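Local coordinates for protein PA0821 (Pseudomonas aeruginosa, PDB 7DRG) that probably serves as the immunity protein (antitoxin) that protects the bacterium from a putative VRR-NUC domain-containing effector of its type VI secretion system, at residues W75-E80 with S187-D192; L208-A213 with S307-S312; R226-S231 with E303-L308. All blocks are in the same frame, centred on the assembly; numbering follows the deposited sequence.

Contact 1: residues W75-E80 with S187-D192; sequences WLWREE and SPTSWD
Trp77 carries the whole of this contact from its side, bringing its indole up to Pro188 and Thr189 of the loop 187-192. Ahead of it, Trp75 and Leu76 set up the strand: backbone bonds tie Trp75 to Thr114 and Leu76 to Thr88, so the chain reaches Trp77 with a strand neighbour on each flank. At Trp77 the side chain turns toward the loop, with CG anti to the carbonyl carbon and beside the backbone N (chi1 -75°). With chi2 near 101° the two ends of the indole meet different partners. At the pyrrole end, NE1 lies 3.6 Å from Pro188 CB and CD1 3.8 Å from that same Pro188 CB. The six-membered end takes the methyl of Thr189, whose CG2 comes to 3.4 Å from Trp77 CH2 and 3.5 Å from Trp77 CZ2. Both partners cross the tryptophan at about a right angle and approach its ring obliquely. The contact is apolar, and the indole N-H has a weak hydrogen bond to Ser119 O instead. Across from Trp77 the loop is shaped by an ST motif, in which Ser187 OG accepts from Ser190 N at 3.0 Å and weakly from Thr189 N. Beyond Trp77 the chain leaves the strand at Arg78 and bends away from the loop. This small surface contact therefore joins strand 75-77, flanked by strands 87-89 and 109-114, to the loop that links strand 182-186 to helix 191-204.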
loop_
_atom_site.group_PDB
_atom_site.type_symbol
_atom_site.label_atom_id
_atom_site.label_comp_id
_atom_site.label_asym_id
_atom_site.label_seq_id
_atom_site.Cartn_x
_atom_site.Cartn_y
_atom_site.Cartn_z
ATOM N N TRP B 75 -19.409 -23.515 -5.739
ATOM C CA TRP B 75 -20.620 -22.703 -5.746
ATOM C C TRP B 75 -20.916 -22.162 -7.137
ATOM O O TRP B 75 -20.004 -21.853 -7.909
ATOM C CB TRP B 75 -20.509 -21.518 -4.772
ATOM C CG TRP B 75 -20.161 -21.930 -3.396
ATOM C CD1 TRP B 75 -18.944 -21.820 -2.788
ATOM C CD2 TRP B 75 -21.036 -22.538 -2.437
ATOM N NE1 TRP B 75 -19.004 -22.328 -1.518
ATOM C CE2 TRP B 75 -20.278 -22.768 -1.271
ATOM C CE3 TRP B 75 -22.380 -22.919 -2.455
ATOM C CZ2 TRP B 75 -20.818 -23.357 -0.133
ATOM C CZ3 TRP B 75 -22.917 -23.500 -1.321
ATOM C CH2 TRP B 75 -22.136 -23.711 -0.174
ATOM N N LEU B 76 -22.208 -22.026 -7.434
ATOM C CA LEU B 76 -22.678 -21.319 -8.620
ATOM C C LEU B 76 -23.553 -20.152 -8.184
ATOM O O LEU B 76 -24.598 -20.357 -7.545
ATOM C CB LEU B 76 -23.459 -22.253 -9.549
ATOM C CG LEU B 76 -24.153 -21.519 -10.695
ATOM C CD1 LEU B 76 -23.132 -20.862 -11.609
ATOM C CD2 LEU B 76 -25.030 -22.497 -11.468
ATOM N N TRP B 77 -23.138 -18.938 -8.540
ATOM C CA TRP B 77 -23.902 -17.720 -8.284
ATOM C C TRP B 77 -24.600 -17.278 -9.568
ATOM O O TRP B 77 -23.987 -17.262 -10.642
ATOM C CB TRP B 77 -22.993 -16.591 -7.767
ATOM C CG TRP B 77 -22.550 -16.725 -6.327
ATOM C CD1 TRP B 77 -21.336 -17.177 -5.866
ATOM C CD2 TRP B 77 -23.317 -16.384 -5.161
ATOM N NE1 TRP B 77 -21.315 -17.143 -4.489
ATOM C CE2 TRP B 77 -22.513 -16.659 -4.033
ATOM C CE3 TRP B 77 -24.603 -15.876 -4.964
ATOM C CZ2 TRP B 77 -22.958 -16.442 -2.730
ATOM C CZ3 TRP B 77 -25.043 -15.665 -3.669
ATOM C CH2 TRP B 77 -24.225 -15.952 -2.571
ATOM N N ARG B 78 -25.881 -16.927 -9.457
ATOM C CA ARG B 78 -26.656 -16.420 -10.580
ATOM C C ARG B 78 -27.460 -15.214 -10.118
ATOM O O ARG B 78 -28.054 -15.239 -9.037
ATOM C CB ARG B 78 -27.602 -17.490 -11.150
ATOM C CG ARG B 78 -26.903 -18.690 -11.804
ATOM C CD ARG B 78 -27.927 -19.709 -12.285
ATOM N NE ARG B 78 -28.778 -20.112 -11.178
ATOM C CZ ARG B 78 -29.999 -20.604 -11.317
ATOM N NH1 ARG B 78 -30.517 -20.771 -12.530
ATOM N NH2 ARG B 78 -30.700 -20.931 -10.239
ATOM N N GLU B 79 -27.480 -14.160 -10.931
ATOM C CA GLU B 79 -28.210 -12.951 -10.558
ATOM C C GLU B 79 -29.675 -13.090 -10.950
ATOM O O GLU B 79 -29.993 -13.243 -12.135
ATOM C CB GLU B 79 -27.599 -11.711 -11.205
ATOM C CG GLU B 79 -28.368 -10.437 -10.879
ATOM C CD GLU B 79 -27.612 -9.173 -11.240
ATOM O OE1 GLU B 79 -28.053 -8.083 -10.815
ATOM O OE2 GLU B 79 -26.580 -9.269 -11.939
ATOM N N GLU B 80 -30.558 -13.033 -9.946
ATOM C CA GLU B 80 -32.013 -13.118 -10.057
ATOM C C GLU B 80 -32.452 -14.118 -11.123
ATOM O O GLU B 80 -33.042 -13.733 -12.139
ATOM C CB GLU B 80 -32.604 -11.736 -10.332
ATOM C CG GLU B 80 -32.176 -10.699 -9.300
ATOM C CD GLU B 80 -33.141 -9.539 -9.179
ATOM O OE1 GLU B 80 -33.153 -8.890 -8.110
ATOM O OE2 GLU B 80 -33.887 -9.277 -10.144
ATOM N N SER B 187 -14.421 -11.526 -2.841
ATOM C CA SER B 187 -15.582 -12.231 -2.331
ATOM C C SER B 187 -16.782 -12.010 -3.253
ATOM O O SER B 187 -17.042 -10.869 -3.659
ATOM C CB SER B 187 -15.907 -11.746 -0.917
ATOM O OG SER B 187 -17.205 -12.180 -0.543
ATOM N N PRO B 188 -17.516 -13.065 -3.620
ATOM C CA PRO B 188 -18.649 -12.881 -4.540
ATOM C C PRO B 188 -19.751 -12.007 -3.978
ATOM O O PRO B 188 -20.498 -11.398 -4.751
ATOM C CB PRO B 188 -19.145 -14.317 -4.775
ATOM C CG PRO B 188 -17.965 -15.181 -4.469
ATOM C CD PRO B 188 -17.226 -14.485 -3.363
ATOM N N THR B 189 -19.876 -11.927 -2.657
ATOM C CA THR B 189 -20.947 -11.164 -2.031
ATOM C C THR B 189 -20.470 -9.952 -1.255
ATOM O O THR B 189 -21.238 -9.000 -1.094
ATOM C CB THR B 189 -21.756 -12.056 -1.079
ATOM O OG1 THR B 189 -20.874 -12.680 -0.135
ATOM C CG2 THR B 189 -22.489 -13.113 -1.861
ATOM N N SER B 190 -19.233 -9.969 -0.759
ATOM C CA SER B 190 -18.750 -8.940 0.158
ATOM C C SER B 190 -17.627 -8.105 -0.446
ATOM O O SER B 190 -16.845 -7.500 0.293
ATOM C CB SER B 190 -18.289 -9.568 1.474
ATOM O OG SER B 190 -19.349 -10.260 2.113
ATOM N N TRP B 191 -17.559 -8.039 -1.778
ATOM C CA TRP B 191 -16.440 -7.400 -2.468
ATOM C C TRP B 191 -16.271 -5.933 -2.087
ATOM O O TRP B 191 -15.157 -5.402 -2.170
ATOM C CB TRP B 191 -16.639 -7.527 -3.978
ATOM C CG TRP B 191 -18.065 -7.276 -4.351
ATOM C CD1 TRP B 191 -19.063 -8.205 -4.450
ATOM C CD2 TRP B 191 -18.669 -6.009 -4.626
ATOM N NE1 TRP B 191 -20.247 -7.595 -4.782
ATOM C CE2 TRP B 191 -20.032 -6.246 -4.897
ATOM C CE3 TRP B 191 -18.189 -4.697 -4.676
ATOM C CZ2 TRP B 191 -20.919 -5.220 -5.219
ATOM C CZ3 TRP B 191 -19.069 -3.681 -4.992
ATOM C CH2 TRP B 191 -20.419 -3.947 -5.260
ATOM N N ASP B 192 -17.356 -5.254 -1.699
ATOM C CA ASP B 192 -17.217 -3.858 -1.297
ATOM C C ASP B 192 -16.311 -3.722 -0.079
ATOM O O ASP B 192 -15.620 -2.707 0.070
ATOM C CB ASP B 192 -18.586 -3.237 -1.019
ATOM C CG ASP B 192 -18.514 -1.730 -0.869
ATOM O OD1 ASP B 192 -18.157 -1.050 -1.857
ATOM O OD2 ASP B 192 -18.816 -1.228 0.234
#

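Contact 2: residues L208-A213 with S307-S312; sequences LDVGTA and SLHGGS
At chi1 173° Val210 swings CG1 away from its N and beside its carbonyl carbon, to where the imidazole of His309 lies; the histidine's own chi1 of -72° puts CG beside the backbone N and anti to the carbonyl carbon. The two side chains cross at about a right angle: Val210 CG1 lies 3.7 Å from His309 NE2 and 4.0 Å from His309 CE1, an oblique approach to the ring. Although CG1 lies nearest NE2, that nitrogen is hydrogen-bonded to Glu198 OE1, and ND1 to the backbone N of Leu319, two bonds that fix the ring's rotation. Leu308 packs next to this pair. One of its methyls, CD2, rests 3.6 Å from Val210 O, and the other, CD1, faces Val210 CG1 at 4.3 Å. The same CD2 lies close to the CA of Gly211, whose positive phi (109°) belongs to a region of backbone space that residues with a CB seldom enter. Two waters join the loops where no direct bond does. Water 1 accepts from Thr212 N at 2.9 Å and donates to Leu308 O at 2.8 Å; water 2 accepts from Thr212 OG1 and donates to the same carbonyl, so Leu308 O is gripped twice. Water 2 also sits in the plane of the His309 ring, at its edge. Thr212 occupies the N-cap position of helix 213-216, yet its hydroxyl makes no capping bond and serves water 2. The result is a buried, water-bridged junction of two irregular loops, lying between helix 191-204, which supplies Glu198, and helix 321-328, where Trp327 touches both Val210 and Leu308.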
loop_
_atom_site.group_PDB
_atom_site.type_symbol
_atom_site.label_atom_id
_atom_site.label_comp_id
_atom_site.label_asym_id
_atom_site.label_seq_id
_atom_site.Cartn_x
_atom_site.Cartn_y
_atom_site.Cartn_z
ATOM N N LEU B 208 -0.570 -6.266 -11.842
ATOM C CA LEU B 208 -1.853 -6.764 -11.373
ATOM C C LEU B 208 -2.991 -6.061 -12.099
ATOM O O LEU B 208 -3.017 -4.830 -12.168
ATOM C CB LEU B 208 -1.970 -6.517 -9.872
ATOM C CG LEU B 208 -3.292 -6.988 -9.295
ATOM C CD1 LEU B 208 -3.112 -8.409 -8.766
ATOM C CD2 LEU B 208 -3.768 -6.004 -8.230
ATOM N N ASP B 209 -3.944 -6.836 -12.611
ATOM C CA ASP B 209 -5.177 -6.247 -13.103
ATOM C C ASP B 209 -6.109 -5.947 -11.939
ATOM O O ASP B 209 -6.157 -6.689 -10.957
ATOM C CB ASP B 209 -5.881 -7.182 -14.092
ATOM C CG ASP B 209 -7.195 -6.610 -14.583
ATOM O OD1 ASP B 209 -7.178 -5.475 -15.107
ATOM O OD2 ASP B 209 -8.240 -7.287 -14.442
ATOM N N VAL B 210 -6.871 -4.856 -12.070
ATOM C CA VAL B 210 -7.769 -4.370 -11.027
ATOM C C VAL B 210 -9.122 -4.056 -11.648
ATOM O O VAL B 210 -9.208 -3.622 -12.799
ATOM C CB VAL B 210 -7.182 -3.114 -10.336
ATOM C CG1 VAL B 210 -8.172 -2.492 -9.365
ATOM C CG2 VAL B 210 -5.885 -3.469 -9.629
ATOM N N GLY B 211 -10.184 -4.284 -10.881
ATOM C CA GLY B 211 -11.512 -3.831 -11.252
ATOM C C GLY B 211 -12.428 -4.980 -11.646
ATOM O O GLY B 211 -12.081 -6.159 -11.559
ATOM N N THR B 212 -13.631 -4.595 -12.073
ATOM C CA THR B 212 -14.716 -5.527 -12.378
ATOM C C THR B 212 -15.136 -5.319 -13.831
ATOM O O THR B 212 -15.823 -4.344 -14.151
ATOM C CB THR B 212 -15.886 -5.316 -11.422
ATOM O OG1 THR B 212 -15.419 -5.439 -10.075
ATOM C CG2 THR B 212 -16.956 -6.356 -11.670
ATOM N N ALA B 213 -14.735 -6.243 -14.707
ATOM C CA ALA B 213 -14.944 -6.051 -16.137
ATOM C C ALA B 213 -16.421 -5.903 -16.483
ATOM O O ALA B 213 -16.783 -5.102 -17.354
ATOM C CB ALA B 213 -14.331 -7.214 -16.913
ATOM N N SER B 307 -14.250 5.186 -12.625
ATOM C CA SER B 307 -13.733 4.615 -11.391
ATOM C C SER B 307 -13.649 3.094 -11.490
ATOM O O SER B 307 -14.494 2.443 -12.113
ATOM C CB SER B 307 -14.608 5.033 -10.215
ATOM O OG SER B 307 -14.524 6.440 -10.044
ATOM N N LEU B 308 -12.592 2.537 -10.901
ATOM C CA LEU B 308 -12.424 1.092 -10.823
ATOM C C LEU B 308 -13.158 0.490 -9.636
ATOM O O LEU B 308 -13.534 -0.688 -9.681
ATOM C CB LEU B 308 -10.936 0.745 -10.730
ATOM C CG LEU B 308 -10.174 0.926 -12.044
ATOM C CD1 LEU B 308 -8.687 1.058 -11.791
ATOM C CD2 LEU B 308 -10.469 -0.248 -12.973
ATOM N N HIS B 309 -13.371 1.281 -8.586
ATOM C CA HIS B 309 -13.940 0.835 -7.324
ATOM C C HIS B 309 -15.140 1.700 -6.959
ATOM O O HIS B 309 -15.377 2.755 -7.549
ATOM C CB HIS B 309 -12.891 0.908 -6.201
ATOM C CG HIS B 309 -11.825 -0.136 -6.307
ATOM N ND1 HIS B 309 -10.563 0.025 -5.777
ATOM C CD2 HIS B 309 -11.840 -1.361 -6.884
ATOM C CE1 HIS B 309 -9.846 -1.059 -6.020
ATOM N NE2 HIS B 309 -10.601 -1.917 -6.685
ATOM N N GLY B 310 -15.898 1.247 -5.966
ATOM C CA GLY B 310 -16.931 2.069 -5.369
ATOM C C GLY B 310 -16.344 3.185 -4.519
ATOM O O GLY B 310 -15.133 3.308 -4.331
ATOM N N GLY B 311 -17.238 4.019 -3.991
ATOM C CA GLY B 311 -16.804 5.134 -3.167
ATOM C C GLY B 311 -16.333 4.696 -1.791
ATOM O O GLY B 311 -16.730 3.657 -1.266
ATOM N N SER B 312 -15.465 5.515 -1.198
ATOM C CA SER B 312 -14.948 5.238 0.135
ATOM C C SER B 312 -15.980 5.595 1.196
ATOM O O SER B 312 -16.614 6.654 1.140
ATOM C CB SER B 312 -13.658 6.018 0.377
ATOM O OG SER B 312 -13.123 5.723 1.654
HETATM O O HOH W 1 -14.080 -1.781 -12.191
HETATM O O HOH W 2 -14.360 -3.171 -8.678
#

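Contact 3: residues R226-S231 with E303-L308; sequences RIKTVS and ETIGSL
Lys228 reaches past Ile305 toward Leu308 with its chain fully stretched. CB stays just short of the other segment. CG stands anti to the backbone N (chi1 177°) and is the first atom to touch, 3.9 Å from Ile305 CD1. The chain then runs on across that methyl at about a right angle: CD passes 4.2 Å from Ile305 CD1, and CE lies 4.1 Å from Ile305 CD1 and 4.2 Å from Leu308 CD2. Trp327 of helix 321-328 also touches this side chain. At the tip, NZ passes beyond the two segments to Asp209, the carbonyl of Val210 and, more weakly, Tyr179 OH. Ile305 presents its CD1 from a CG1 branch held between the backbone N and the carbonyl carbon (chi1 59°). At the other end of the contact, Arg226 meets Glu303 near the surface. The closest approach is NH1 of Arg226 packed obliquely against the methylene CG of Glu303, 3.5 Å from it. The salt bridge is long, Arg226 NH1 to Glu303 OE1 at 4.0 Å, and the oxygen lies well out of the guanidinium plane, so charge alone links the two groups. NH1 is hydrogen-bonded to Arg301 O. Chemically the contact divides in two: a loose pairing of opposite charges near the surface, which water would be expected to weaken, and a buried lysine whose methylenes pack on Ile305 and Leu308 while its ammonium is held by oxygens, a setting that should keep it protonated.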
loop_
_atom_site.group_PDB
_atom_site.type_symbol
_atom_site.label_atom_id
_atom_site.label_comp_id
_atom_site.label_asym_id
_atom_site.label_seq_id
_atom_site.Cartn_x
_atom_site.Cartn_y
_atom_site.Cartn_z
ATOM N N ARG B 226 -10.587 1.000 -28.016
ATOM C CA ARG B 226 -9.358 1.111 -27.240
ATOM C C ARG B 226 -9.281 -0.064 -26.273
ATOM O O ARG B 226 -10.183 -0.902 -26.220
ATOM C CB ARG B 226 -9.303 2.459 -26.513
ATOM C CG ARG B 226 -9.241 3.630 -27.480
ATOM C CD ARG B 226 -8.844 4.925 -26.830
ATOM N NE ARG B 226 -8.452 5.887 -27.856
ATOM C CZ ARG B 226 -7.578 6.865 -27.664
ATOM N NH1 ARG B 226 -7.004 7.015 -26.478
ATOM N NH2 ARG B 226 -7.276 7.688 -28.659
ATOM N N ILE B 227 -8.185 -0.137 -25.507
ATOM C CA ILE B 227 -7.997 -1.205 -24.531
ATOM C C ILE B 227 -7.733 -0.625 -23.149
ATOM O O ILE B 227 -7.225 0.492 -22.996
ATOM C CB ILE B 227 -6.849 -2.170 -24.910
ATOM C CG1 ILE B 227 -5.512 -1.425 -24.990
ATOM C CG2 ILE B 227 -7.165 -2.903 -26.208
ATOM C CD1 ILE B 227 -4.329 -2.344 -25.189
ATOM N N LYS B 228 -8.075 -1.415 -22.132
ATOM C CA LYS B 228 -7.863 -1.007 -20.750
ATOM C C LYS B 228 -6.405 -1.151 -20.341
ATOM O O LYS B 228 -5.828 -0.243 -19.729
ATOM C CB LYS B 228 -8.751 -1.845 -19.831
ATOM C CG LYS B 228 -8.565 -1.569 -18.343
ATOM C CD LYS B 228 -9.152 -2.731 -17.559
ATOM C CE LYS B 228 -8.841 -2.643 -16.080
ATOM N NZ LYS B 228 -9.321 -3.869 -15.373
ATOM N N THR B 229 -5.798 -2.291 -20.651
ATOM C CA THR B 229 -4.484 -2.591 -20.110
ATOM C C THR B 229 -3.853 -3.716 -20.909
ATOM O O THR B 229 -4.540 -4.512 -21.558
ATOM C CB THR B 229 -4.562 -2.996 -18.631
ATOM O OG1 THR B 229 -3.238 -3.176 -18.112
ATOM C CG2 THR B 229 -5.329 -4.309 -18.478
ATOM N N VAL B 230 -2.530 -3.762 -20.849
ATOM C CA VAL B 230 -1.788 -4.952 -21.232
ATOM C C VAL B 230 -1.550 -5.785 -19.977
ATOM O O VAL B 230 -1.629 -5.293 -18.849
ATOM C CB VAL B 230 -0.460 -4.592 -21.932
ATOM C CG1 VAL B 230 -0.692 -3.544 -23.011
ATOM C CG2 VAL B 230 0.568 -4.092 -20.911
ATOM N N SER B 231 -1.275 -7.068 -20.169
ATOM C CA SER B 231 -0.837 -7.922 -19.071
ATOM C C SER B 231 -0.014 -9.045 -19.682
ATOM O O SER B 231 0.537 -8.888 -20.774
ATOM C CB SER B 231 -2.034 -8.427 -18.246
ATOM O OG SER B 231 -1.572 -8.946 -17.005
ATOM N N GLU B 303 -8.222 6.626 -22.419
ATOM C CA GLU B 303 -7.732 7.749 -21.627
ATOM C C GLU B 303 -8.313 7.723 -20.224
ATOM O O GLU B 303 -7.660 8.158 -19.266
ATOM C CB GLU B 303 -8.074 9.065 -22.322
ATOM C CG GLU B 303 -7.651 9.110 -23.778
ATOM C CD GLU B 303 -7.938 10.446 -24.432
ATOM O OE1 GLU B 303 -8.706 10.474 -25.417
ATOM O OE2 GLU B 303 -7.395 11.467 -23.958
ATOM N N THR B 304 -9.538 7.222 -20.089
ATOM C CA THR B 304 -10.184 7.021 -18.804
ATOM C C THR B 304 -11.193 5.890 -18.959
ATOM O O THR B 304 -11.751 5.689 -20.042
ATOM C CB THR B 304 -10.876 8.300 -18.319
ATOM O OG1 THR B 304 -11.524 8.050 -17.067
ATOM C CG2 THR B 304 -11.908 8.769 -19.340
ATOM N N ILE B 305 -11.401 5.137 -17.880
ATOM C CA ILE B 305 -12.468 4.146 -17.828
ATOM C C ILE B 305 -13.432 4.416 -16.684
ATOM O O ILE B 305 -14.235 3.547 -16.331
ATOM C CB ILE B 305 -11.916 2.707 -17.750
ATOM C CG1 ILE B 305 -11.037 2.522 -16.509
ATOM C CG2 ILE B 305 -11.137 2.349 -19.017
ATOM C CD1 ILE B 305 -10.516 1.099 -16.362
ATOM N N GLY B 306 -13.381 5.602 -16.113
ATOM C CA GLY B 306 -14.141 5.865 -14.918
ATOM C C GLY B 306 -13.492 5.218 -13.711
ATOM O O GLY B 306 -12.353 4.748 -13.745
ATOM N N SER B 307 -14.250 5.186 -12.625
ATOM C CA SER B 307 -13.733 4.615 -11.391
ATOM C C SER B 307 -13.649 3.094 -11.490
ATOM O O SER B 307 -14.494 2.443 -12.113
ATOM C CB SER B 307 -14.608 5.033 -10.215
ATOM O OG SER B 307 -14.524 6.440 -10.044
ATOM N N LEU B 308 -12.592 2.537 -10.901
ATOM C CA LEU B 308 -12.424 1.092 -10.823
ATOM C C LEU B 308 -13.158 0.490 -9.636
ATOM O O LEU B 308 -13.534 -0.688 -9.681
ATOM C CB LEU B 308 -10.936 0.745 -10.730
ATOM C CG LEU B 308 -10.174 0.926 -12.044
ATOM C CD1 LEU B 308 -8.687 1.058 -11.791
ATOM C CD2 LEU B 308 -10.469 -0.248 -12.973
#

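How the contacts relate
Contacts 2 and 3 form one continuous patch, their centres 10 Å apart, and both end on the same loop, sharing Ser307 and Leu308. The join is direct: Lys228 NZ of contact 3 lies 2.7 Å from Asp209 OD1, a salt bridge, and 2.6 Å from Val210 O, so one ammonium ties the loops 208-213 and 226-231 to each other. Contact 1 stands apart, about 16 Å from contact 2 and 24 Å from contact 3 between centres; its nearest atoms are about 5 Å from contact 2 and about 8 Å from contact 3. Helix 191-204 is common ground: it begins in the loop of contact 1 and packs against contact 2.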